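Local structure of ESX secretion system protein EccC (Thermomonospora curvata, 4NH0) at residues S246-L254 with R517-G525; W269-V280 with L324-P334. The protein is part of the type VII (ESX) secretion system, which exports proteins including EsxA and EsxB, has weak ATPase activity and might be its translocase subunit. All blocks are in the same frame, centred on the assembly; numbering follows the deposited sequence.

Interaction 1 (S246-L254 with R517-G525); sequences SANMTLTSL and RFKAAYVSG
Tyr522 lays its ring along the backbone of Asn248 to Thr250. CB leaves the chain alongside 246-254 rather than facing it. CG sits between the backbone N and the carbonyl carbon (chi1 63°), and this turns the ring onto the other segment. One long side follows main-chain oxygens. CD2 lies 3.3 Å from Met249 O and 3.7 Å from Asn248 CB. CE2 is 3.2 Å from Asn248 O, which comes in at the ring edge. CE1, on the other side, and CZ, at the tip, lie 3.8 and 3.5 Å from Thr250 CG2, while Thr250 CA covers one ring face. OH lies next to the same methyl. A single beta bridge joins the two backbones. Tyr522 N donates to Met249 O (3.2 Å, 159° at the hydrogen), and Leu251 N returns a weak bond to Tyr522 O. Thr250 is at the N-cap position of helix 251-254, so the bridge sits right before that helix. With an alanine here the ring is lost, which is likely to leave the Thr250 methyl and Asn248 CB without their cover. Leu251 CD2 packs on Val523 CG1 at 3.7 Å. Both side chains also touch helix 317-329, and Val523 reaches Phe576 of helix 575-583. Strand 518-520 lies between strands 279-284 and 505-510 in the sheet, and segment 246-254 joins the chain just after it.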
loop_
_atom_site.group_PDB
_atom_site.type_symbol
_atom_site.label_atom_id
_atom_site.label_comp_id
_atom_site.label_asym_id
_atom_site.label_seq_id
_atom_site.Cartn_x
_atom_site.Cartn_y
_atom_site.Cartn_z
ATOM N N SER A 246 -35.859 25.971 50.775
ATOM C CA SER A 246 -35.400 26.243 49.420
ATOM C C SER A 246 -35.846 25.162 48.442
ATOM O O SER A 246 -35.229 24.101 48.349
ATOM C CB SER A 246 -33.875 26.378 49.388
ATOM O OG SER A 246 -33.247 25.170 49.784
ATOM N N ALA A 247 -36.922 25.439 47.711
ATOM C CA ALA A 247 -37.322 24.585 46.603
ATOM C C ALA A 247 -36.363 24.791 45.438
ATOM O O ALA A 247 -35.304 25.401 45.595
ATOM C CB ALA A 247 -38.748 24.881 46.179
ATOM N N ASN A 248 -36.723 24.279 44.264
ATOM C CA ASN A 248 -35.842 24.448 43.108
ATOM C C ASN A 248 -36.441 25.340 42.032
ATOM O O ASN A 248 -37.589 25.179 41.618
ATOM C CB ASN A 248 -35.423 23.097 42.493
ATOM C CG ASN A 248 -35.166 22.013 43.541
ATOM O OD1 ASN A 248 -35.532 20.851 43.345
ATOM N ND2 ASN A 248 -34.593 22.403 44.683
ATOM N N MET A 249 -35.612 26.270 41.573
ATOM C CA MET A 249 -36.042 27.336 40.689
ATOM C C MET A 249 -35.604 27.066 39.256
ATOM O O MET A 249 -34.612 26.377 39.021
ATOM C CB MET A 249 -35.477 28.669 41.182
ATOM C CG MET A 249 -36.204 29.891 40.672
ATOM S SD MET A 249 -37.939 29.908 41.157
ATOM C CE MET A 249 -37.793 29.931 42.941
ATOM N N THR A 250 -36.354 27.605 38.302
ATOM C CA THR A 250 -36.020 27.462 36.894
ATOM C C THR A 250 -35.029 28.538 36.471
ATOM O O THR A 250 -35.075 29.662 36.968
ATOM C CB THR A 250 -37.271 27.547 36.009
ATOM O OG1 THR A 250 -37.930 28.800 36.232
ATOM C CG2 THR A 250 -38.230 26.415 36.331
ATOM N N LEU A 251 -34.137 28.189 35.550
ATOM C CA LEU A 251 -33.122 29.122 35.077
ATOM C C LEU A 251 -33.753 30.288 34.322
ATOM O O LEU A 251 -33.212 31.394 34.309
ATOM C CB LEU A 251 -32.107 28.399 34.188
ATOM C CG LEU A 251 -30.957 29.231 33.616
ATOM C CD1 LEU A 251 -30.265 30.022 34.710
ATOM C CD2 LEU A 251 -29.962 28.335 32.901
ATOM N N THR A 252 -34.905 30.041 33.706
ATOM C CA THR A 252 -35.619 31.085 32.980
ATOM C C THR A 252 -36.084 32.190 33.925
ATOM O O THR A 252 -36.246 33.340 33.517
ATOM C CB THR A 252 -36.836 30.520 32.220
ATOM O OG1 THR A 252 -37.591 31.598 31.654
ATOM C CG2 THR A 252 -37.734 29.728 33.153
ATOM N N SER A 253 -36.290 31.835 35.188
ATOM C CA SER A 253 -36.725 32.795 36.193
ATOM C C SER A 253 -35.591 33.738 36.577
ATOM O O SER A 253 -35.789 34.946 36.690
ATOM C CB SER A 253 -37.248 32.070 37.433
ATOM O OG SER A 253 -38.277 31.155 37.095
ATOM N N LEU A 254 -34.403 33.176 36.768
ATOM C CA LEU A 254 -33.240 33.952 37.188
ATOM C C LEU A 254 -32.739 34.867 36.077
ATOM O O LEU A 254 -32.067 35.864 36.341
ATOM C CB LEU A 254 -32.110 33.025 37.648
ATOM C CG LEU A 254 -32.213 32.386 39.038
ATOM C CD1 LEU A 254 -33.255 31.283 39.077
ATOM C CD2 LEU A 254 -30.862 31.856 39.491
ATOM N N ARG A 517 -23.203 29.234 50.569
ATOM C CA ARG A 517 -24.040 28.084 50.266
ATOM C C ARG A 517 -25.182 28.512 49.364
ATOM O O ARG A 517 -25.831 29.529 49.608
ATOM C CB ARG A 517 -24.591 27.432 51.535
ATOM C CG ARG A 517 -25.647 26.375 51.238
ATOM C CD ARG A 517 -25.926 25.465 52.418
ATOM N NE ARG A 517 -27.013 24.537 52.115
ATOM C CZ ARG A 517 -27.429 23.576 52.933
ATOM N NH1 ARG A 517 -26.848 23.408 54.112
ATOM N NH2 ARG A 517 -28.425 22.780 52.569
ATOM N N PHE A 518 -25.418 27.733 48.318
ATOM C CA PHE A 518 -26.471 28.042 47.368
ATOM C C PHE A 518 -27.254 26.798 46.999
ATOM O O PHE A 518 -26.995 25.711 47.513
ATOM C CB PHE A 518 -25.887 28.672 46.105
ATOM C CG PHE A 518 -25.034 27.733 45.297
ATOM C CD1 PHE A 518 -25.563 27.049 44.215
ATOM C CD2 PHE A 518 -23.703 27.536 45.620
ATOM C CE1 PHE A 518 -24.781 26.187 43.475
ATOM C CE2 PHE A 518 -22.917 26.676 44.882
ATOM C CZ PHE A 518 -23.456 26.000 43.808
ATOM N N LYS A 519 -28.210 26.969 46.097
ATOM C CA LYS A 519 -28.921 25.836 45.539
ATOM C C LYS A 519 -29.127 26.043 44.047
ATOM O O LYS A 519 -29.808 26.977 43.626
ATOM C CB LYS A 519 -30.256 25.629 46.245
ATOM C CG LYS A 519 -30.763 24.230 46.059
ATOM C CD LYS A 519 -31.947 23.907 46.927
ATOM C CE LYS A 519 -32.275 22.446 46.750
ATOM N NZ LYS A 519 -32.069 22.052 45.331
ATOM N N ALA A 520 -28.529 25.164 43.251
ATOM C CA ALA A 520 -28.509 25.322 41.803
ATOM C C ALA A 520 -29.900 25.254 41.183
ATOM O O ALA A 520 -30.777 24.541 41.668
ATOM C CB ALA A 520 -27.610 24.270 41.177
ATOM N N ALA A 521 -30.088 26.009 40.107
ATOM C CA ALA A 521 -31.320 25.955 39.336
ATOM C C ALA A 521 -31.290 24.748 38.412
ATOM O O ALA A 521 -30.241 24.132 38.225
ATOM C CB ALA A 521 -31.510 27.235 38.540
ATOM N N TYR A 522 -32.435 24.406 37.833
ATOM C CA TYR A 522 -32.503 23.267 36.926
ATOM C C TYR A 522 -32.962 23.688 35.536
ATOM O O TYR A 522 -33.573 24.742 35.365
ATOM C CB TYR A 522 -33.431 22.185 37.484
ATOM C CG TYR A 522 -34.876 22.606 37.636
ATOM C CD1 TYR A 522 -35.787 22.418 36.604
ATOM C CD2 TYR A 522 -35.333 23.178 38.816
ATOM C CE1 TYR A 522 -37.108 22.796 36.739
ATOM C CE2 TYR A 522 -36.654 23.559 38.961
ATOM C CZ TYR A 522 -37.536 23.365 37.920
ATOM O OH TYR A 522 -38.853 23.742 38.058
ATOM N N VAL A 523 -32.657 22.856 34.546
ATOM C CA VAL A 523 -33.037 23.120 33.165
ATOM C C VAL A 523 -33.648 21.879 32.525
ATOM O O VAL A 523 -34.116 21.921 31.388
ATOM C CB VAL A 523 -31.831 23.578 32.323
ATOM C CG1 VAL A 523 -31.364 24.954 32.765
ATOM C CG2 VAL A 523 -30.701 22.568 32.423
ATOM N N SER A 524 -33.641 20.776 33.266
ATOM C CA SER A 524 -34.127 19.502 32.750
ATOM C C SER A 524 -35.566 19.227 33.176
ATOM O O SER A 524 -35.991 18.074 33.243
ATOM C CB SER A 524 -33.218 18.363 33.215
ATOM O OG SER A 524 -31.883 18.574 32.792
ATOM N N GLY A 525 -36.309 20.290 33.462
ATOM C CA GLY A 525 -37.701 20.161 33.854
ATOM C C GLY A 525 -38.620 20.968 32.960
ATOM O O GLY A 525 -38.160 21.642 32.041
#

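Interaction 2 (W269-V280 with L324-P334); sequences WRPRPQRNRLRV and LVLALAMTHSP
Trp269 lies flat against the chain at His332 to Pro334. Ser333 and Pro334 sit over one face of the indole. Ser333 CA is 3.8 Å from the centroid of the five-membered ring, and Pro334 CD is 3.7 Å from that of the six-membered ring. Both are CH-pi contacts, and the Trp269 and Pro334 side chains cross at about a right angle. CG lies beside the backbone N (chi1 -57°), which brings NE1 to Ala329 O. It donates there at 3.0 Å. The bond is bent, 133° at the hydrogen, and the oxygen lies out of the indole plane.

His332 is set edge-on to the type II beta turn at Asn276 to Arg279. Its NE2 accepts from Leu278 N at 2.9 Å, with the amide somewhat tilted from the ring plane. ND1 donates to a lone pair of Leu328 O at 3.1 Å. The Thr331 hydroxyl also sits against ND1, the direction not settled. Leu278 CD1 lies near His332 NE2 and His332 CD2. Arg272 reaches Thr331 with a guanidinium face: Thr331 CG2 lies above it, 3.4 Å from NH2.

Val280 points toward helix 317-329. Both its methyls meet Leu328 CD2, CG1 at 3.7 Å, and CG2 also reaches Leu324 CD1 at 3.8 Å. Leu324 and Leu328 continue to Phe420, so the helix packs against both strand 279-284 and strand 418-424 of the same sheet. This helix follows the predicted ATP-binding loop Gly311 to Ser318, consistent with a P-loop NTPase fold.

The contact is apolar round Val280 and mixed round Trp269 and His332. An imidazole that accepts at NE2 is probably neutral, and the nearby Arg272 would also disfavour a second proton.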
loop_
_atom_site.group_PDB
_atom_site.type_symbol
_atom_site.label_atom_id
_atom_site.label_comp_id
_atom_site.label_asym_id
_atom_site.label_seq_id
_atom_site.Cartn_x
_atom_site.Cartn_y
_atom_site.Cartn_z
ATOM N N TRP A 269 -28.550 38.002 23.239
ATOM C CA TRP A 269 -27.116 38.146 23.030
ATOM C C TRP A 269 -26.719 39.609 22.888
ATOM O O TRP A 269 -25.737 39.933 22.221
ATOM C CB TRP A 269 -26.682 37.365 21.792
ATOM C CG TRP A 269 -27.019 35.911 21.854
ATOM C CD1 TRP A 269 -27.336 35.189 22.966
ATOM C CD2 TRP A 269 -27.082 34.998 20.752
ATOM N NE1 TRP A 269 -27.587 33.883 22.626
ATOM C CE2 TRP A 269 -27.438 33.740 21.272
ATOM C CE3 TRP A 269 -26.869 35.124 19.377
ATOM C CZ2 TRP A 269 -27.585 32.615 20.467
ATOM C CZ3 TRP A 269 -27.017 34.006 18.579
ATOM C CH2 TRP A 269 -27.372 32.769 19.125
ATOM N N ARG A 270 -27.490 40.490 23.515
ATOM C CA ARG A 270 -27.206 41.919 23.474
ATOM C C ARG A 270 -25.891 42.221 24.183
ATOM O O ARG A 270 -25.490 41.486 25.087
ATOM C CB ARG A 270 -28.348 42.714 24.115
ATOM C CG ARG A 270 -29.215 41.917 25.073
ATOM C CD ARG A 270 -30.384 42.757 25.564
ATOM N NE ARG A 270 -31.042 42.175 26.732
ATOM C CZ ARG A 270 -32.004 42.778 27.422
ATOM N NH1 ARG A 270 -32.423 43.985 27.065
ATOM N NH2 ARG A 270 -32.549 42.177 28.471
ATOM N N PRO A 271 -25.208 43.303 23.770
ATOM C CA PRO A 271 -23.947 43.702 24.402
ATOM C C PRO A 271 -24.098 43.952 25.897
ATOM O O PRO A 271 -24.809 44.869 26.305
ATOM C CB PRO A 271 -23.577 44.997 23.665
ATOM C CG PRO A 271 -24.856 45.474 23.053
ATOM C CD PRO A 271 -25.589 44.226 22.689
ATOM N N ARG A 272 -23.432 43.132 26.701
ATOM C CA ARG A 272 -23.527 43.236 28.149
ATOM C C ARG A 272 -22.465 44.174 28.710
ATOM O O ARG A 272 -21.408 44.347 28.105
ATOM C CB ARG A 272 -23.401 41.852 28.789
ATOM C CG ARG A 272 -24.505 40.889 28.396
ATOM C CD ARG A 272 -24.721 39.842 29.472
ATOM N NE ARG A 272 -26.116 39.421 29.541
ATOM C CZ ARG A 272 -26.660 38.809 30.587
ATOM N NH1 ARG A 272 -25.925 38.548 31.660
ATOM N NH2 ARG A 272 -27.940 38.463 30.564
ATOM N N PRO A 273 -22.752 44.793 29.867
ATOM C CA PRO A 273 -21.768 45.623 30.568
ATOM C C PRO A 273 -20.517 44.828 30.928
ATOM O O PRO A 273 -20.574 43.601 30.962
ATOM C CB PRO A 273 -22.516 46.066 31.828
ATOM C CG PRO A 273 -23.954 46.002 31.449
ATOM C CD PRO A 273 -24.070 44.832 30.521
ATOM N N GLN A 274 -19.413 45.522 31.195
ATOM C CA GLN A 274 -18.137 44.869 31.477
ATOM C C GLN A 274 -18.233 43.864 32.620
ATOM O O GLN A 274 -17.572 42.827 32.599
ATOM C CB GLN A 274 -17.060 45.909 31.801
ATOM C CG GLN A 274 -16.697 46.828 30.645
ATOM C CD GLN A 274 -17.632 48.016 30.522
ATOM O OE1 GLN A 274 -18.565 48.170 31.310
ATOM N NE2 GLN A 274 -17.385 48.862 29.530
ATOM N N ARG A 275 -19.061 44.169 33.613
ATOM C CA ARG A 275 -19.233 43.274 34.750
ATOM C C ARG A 275 -20.085 42.066 34.379
ATOM O O ARG A 275 -19.771 40.937 34.752
ATOM C CB ARG A 275 -19.864 44.010 35.932
ATOM C CG ARG A 275 -19.840 43.202 37.218
ATOM C CD ARG A 275 -20.758 43.781 38.279
ATOM N NE ARG A 275 -20.736 42.973 39.495
ATOM C CZ ARG A 275 -21.602 43.098 40.493
ATOM N NH1 ARG A 275 -22.572 44.000 40.427
ATOM N NH2 ARG A 275 -21.501 42.317 41.560
ATOM N N ASN A 276 -21.163 42.309 33.641
ATOM C CA ASN A 276 -22.103 41.252 33.283
ATOM C C ASN A 276 -21.588 40.324 32.189
ATOM O O ASN A 276 -22.249 39.347 31.838
ATOM C CB ASN A 276 -23.438 41.859 32.851
ATOM C CG ASN A 276 -24.303 42.255 34.028
ATOM O OD1 ASN A 276 -25.205 41.517 34.425
ATOM N ND2 ASN A 276 -24.033 43.423 34.595
ATOM N N ARG A 277 -20.415 40.631 31.645
ATOM C CA ARG A 277 -19.796 39.748 30.665
ATOM C C ARG A 277 -19.321 38.472 31.345
ATOM O O ARG A 277 -18.650 38.524 32.373
ATOM C CB ARG A 277 -18.628 40.438 29.961
ATOM C CG ARG A 277 -19.036 41.582 29.054
ATOM C CD ARG A 277 -17.895 41.999 28.143
ATOM N NE ARG A 277 -18.246 43.160 27.333
ATOM C CZ ARG A 277 -17.803 44.390 27.563
ATOM N NH1 ARG A 277 -16.982 44.619 28.579
ATOM N NH2 ARG A 277 -18.173 45.391 26.777
ATOM N N LEU A 278 -19.687 37.332 30.765
ATOM C CA LEU A 278 -19.320 36.021 31.292
ATOM C C LEU A 278 -19.742 35.863 32.749
ATOM O O LEU A 278 -19.073 35.190 33.530
ATOM C CB LEU A 278 -17.816 35.785 31.143
ATOM C CG LEU A 278 -17.350 35.036 29.892
ATOM C CD1 LEU A 278 -18.008 35.578 28.635
ATOM C CD2 LEU A 278 -15.838 35.108 29.770
ATOM N N ARG A 279 -20.856 36.496 33.103
ATOM C CA ARG A 279 -21.402 36.414 34.451
ATOM C C ARG A 279 -22.865 36.002 34.401
ATOM O O ARG A 279 -23.719 36.762 33.948
ATOM C CB ARG A 279 -21.253 37.751 35.176
ATOM C CG ARG A 279 -22.006 37.826 36.494
ATOM C CD ARG A 279 -21.876 39.199 37.127
ATOM N NE ARG A 279 -20.639 39.338 37.889
ATOM C CZ ARG A 279 -20.572 39.283 39.215
ATOM N NH1 ARG A 279 -21.673 39.096 39.930
ATOM N NH2 ARG A 279 -19.405 39.419 39.829
ATOM N N VAL A 280 -23.146 34.791 34.868
ATOM C CA VAL A 280 -24.499 34.255 34.844
ATOM C C VAL A 280 -24.887 33.686 36.203
ATOM O O VAL A 280 -24.029 33.223 36.953
ATOM C CB VAL A 280 -24.647 33.157 33.771
ATOM C CG1 VAL A 280 -24.534 33.756 32.380
ATOM C CG2 VAL A 280 -23.603 32.073 33.977
ATOM N N LEU A 324 -24.955 25.809 33.850
ATOM C CA LEU A 324 -23.940 26.836 33.646
ATOM C C LEU A 324 -23.715 27.118 32.167
ATOM O O LEU A 324 -23.671 28.271 31.747
ATOM C CB LEU A 324 -22.622 26.428 34.303
ATOM C CG LEU A 324 -21.468 27.413 34.107
ATOM C CD1 LEU A 324 -21.849 28.789 34.622
ATOM C CD2 LEU A 324 -20.208 26.916 34.792
ATOM N N VAL A 325 -23.572 26.055 31.381
ATOM C CA VAL A 325 -23.338 26.188 29.949
ATOM C C VAL A 325 -24.535 26.816 29.241
ATOM O O VAL A 325 -24.383 27.761 28.467
ATOM C CB VAL A 325 -23.029 24.823 29.305
ATOM C CG1 VAL A 325 -23.030 24.933 27.790
ATOM C CG2 VAL A 325 -21.693 24.297 29.802
ATOM N N LEU A 326 -25.726 26.295 29.518
ATOM C CA LEU A 326 -26.942 26.779 28.875
ATOM C C LEU A 326 -27.210 28.244 29.205
ATOM O O LEU A 326 -27.687 28.999 28.360
ATOM C CB LEU A 326 -28.141 25.923 29.283
ATOM C CG LEU A 326 -29.460 26.253 28.585
ATOM C CD1 LEU A 326 -29.311 26.098 27.083
ATOM C CD2 LEU A 326 -30.585 25.375 29.105
ATOM N N ALA A 327 -26.898 28.640 30.435
ATOM C CA ALA A 327 -27.075 30.025 30.857
ATOM C C ALA A 327 -26.151 30.947 30.074
ATOM O O ALA A 327 -26.576 31.991 29.581
ATOM C CB ALA A 327 -26.824 30.165 32.346
ATOM N N LEU A 328 -24.887 30.555 29.965
ATOM C CA LEU A 328 -23.908 31.318 29.200
ATOM C C LEU A 328 -24.314 31.410 27.734
ATOM O O LEU A 328 -24.095 32.430 27.082
ATOM C CB LEU A 328 -22.521 30.688 29.322
ATOM C CG LEU A 328 -21.778 30.918 30.636
ATOM C CD1 LEU A 328 -20.521 30.072 30.694
ATOM C CD2 LEU A 328 -21.438 32.386 30.801
ATOM N N ALA A 329 -24.911 30.339 27.224
ATOM C CA ALA A 329 -25.353 30.295 25.837
ATOM C C ALA A 329 -26.520 31.247 25.598
ATOM O O ALA A 329 -26.674 31.787 24.505
ATOM C CB ALA A 329 -25.742 28.878 25.455
ATOM N N MET A 330 -27.336 31.450 26.625
ATOM C CA MET A 330 -28.511 32.306 26.511
ATOM C C MET A 330 -28.191 33.769 26.779
ATOM O O MET A 330 -29.056 34.634 26.653
ATOM C CB MET A 330 -29.602 31.841 27.476
ATOM C CG MET A 330 -30.314 30.575 27.053
ATOM S SD MET A 330 -31.617 30.132 28.212
ATOM C CE MET A 330 -30.643 29.689 29.642
ATOM N N THR A 331 -26.947 34.047 27.152
ATOM C CA THR A 331 -26.550 35.401 27.510
ATOM C C THR A 331 -25.465 35.935 26.586
ATOM O O THR A 331 -25.175 37.130 26.580
ATOM C CB THR A 331 -26.053 35.466 28.962
ATOM O OG1 THR A 331 -25.015 34.497 29.153
ATOM C CG2 THR A 331 -27.190 35.171 29.924
ATOM N N HIS A 332 -24.866 35.042 25.807
ATOM C CA HIS A 332 -23.801 35.425 24.891
ATOM C C HIS A 332 -24.001 34.809 23.513
ATOM O O HIS A 332 -24.574 33.728 23.381
ATOM C CB HIS A 332 -22.438 35.010 25.449
ATOM C CG HIS A 332 -22.140 35.578 26.800
ATOM N ND1 HIS A 332 -22.776 35.150 27.945
ATOM C CD2 HIS A 332 -21.275 36.543 27.189
ATOM C CE1 HIS A 332 -22.314 35.825 28.981
ATOM N NE2 HIS A 332 -21.403 36.678 28.549
ATOM N N SER A 333 -23.526 35.508 22.489
ATOM C CA SER A 333 -23.577 35.003 21.124
ATOM C C SER A 333 -22.383 34.095 20.864
ATOM O O SER A 333 -21.354 34.224 21.525
ATOM C CB SER A 333 -23.597 36.161 20.125
ATOM O OG SER A 333 -22.370 36.867 20.144
ATOM N N PRO A 334 -22.511 33.170 19.897
ATOM C CA PRO A 334 -21.378 32.327 19.501
ATOM C C PRO A 334 -20.222 33.163 18.969
ATOM O O PRO A 334 -19.088 32.691 18.885
ATOM C CB PRO A 334 -21.965 31.441 18.398
ATOM C CG PRO A 334 -23.429 31.440 18.652
ATOM C CD PRO A 334 -23.745 32.802 19.183
#

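From the first modelled residues the chain passes through 246-254, whose partner 517-525 comes only after 262 further residues. Interaction 1 therefore closes a long loop that spans the range of the first FtsK domain. Interaction 2 lies wholly within it. It closes a short loop of 43 residues between 269-280 and 324-334, which carries the predicted ATP-binding residues Gly311 to Ser318. The two loops nest and do not cross. The centres of the two contacts are about 18 Å apart, yet they touch: Leu251 packs on Ala327 and Met330, and Val523 on Leu326. Together they tie the neighbouring strands 279-284 and 518-520 and segment 246-254 to helix 317-329.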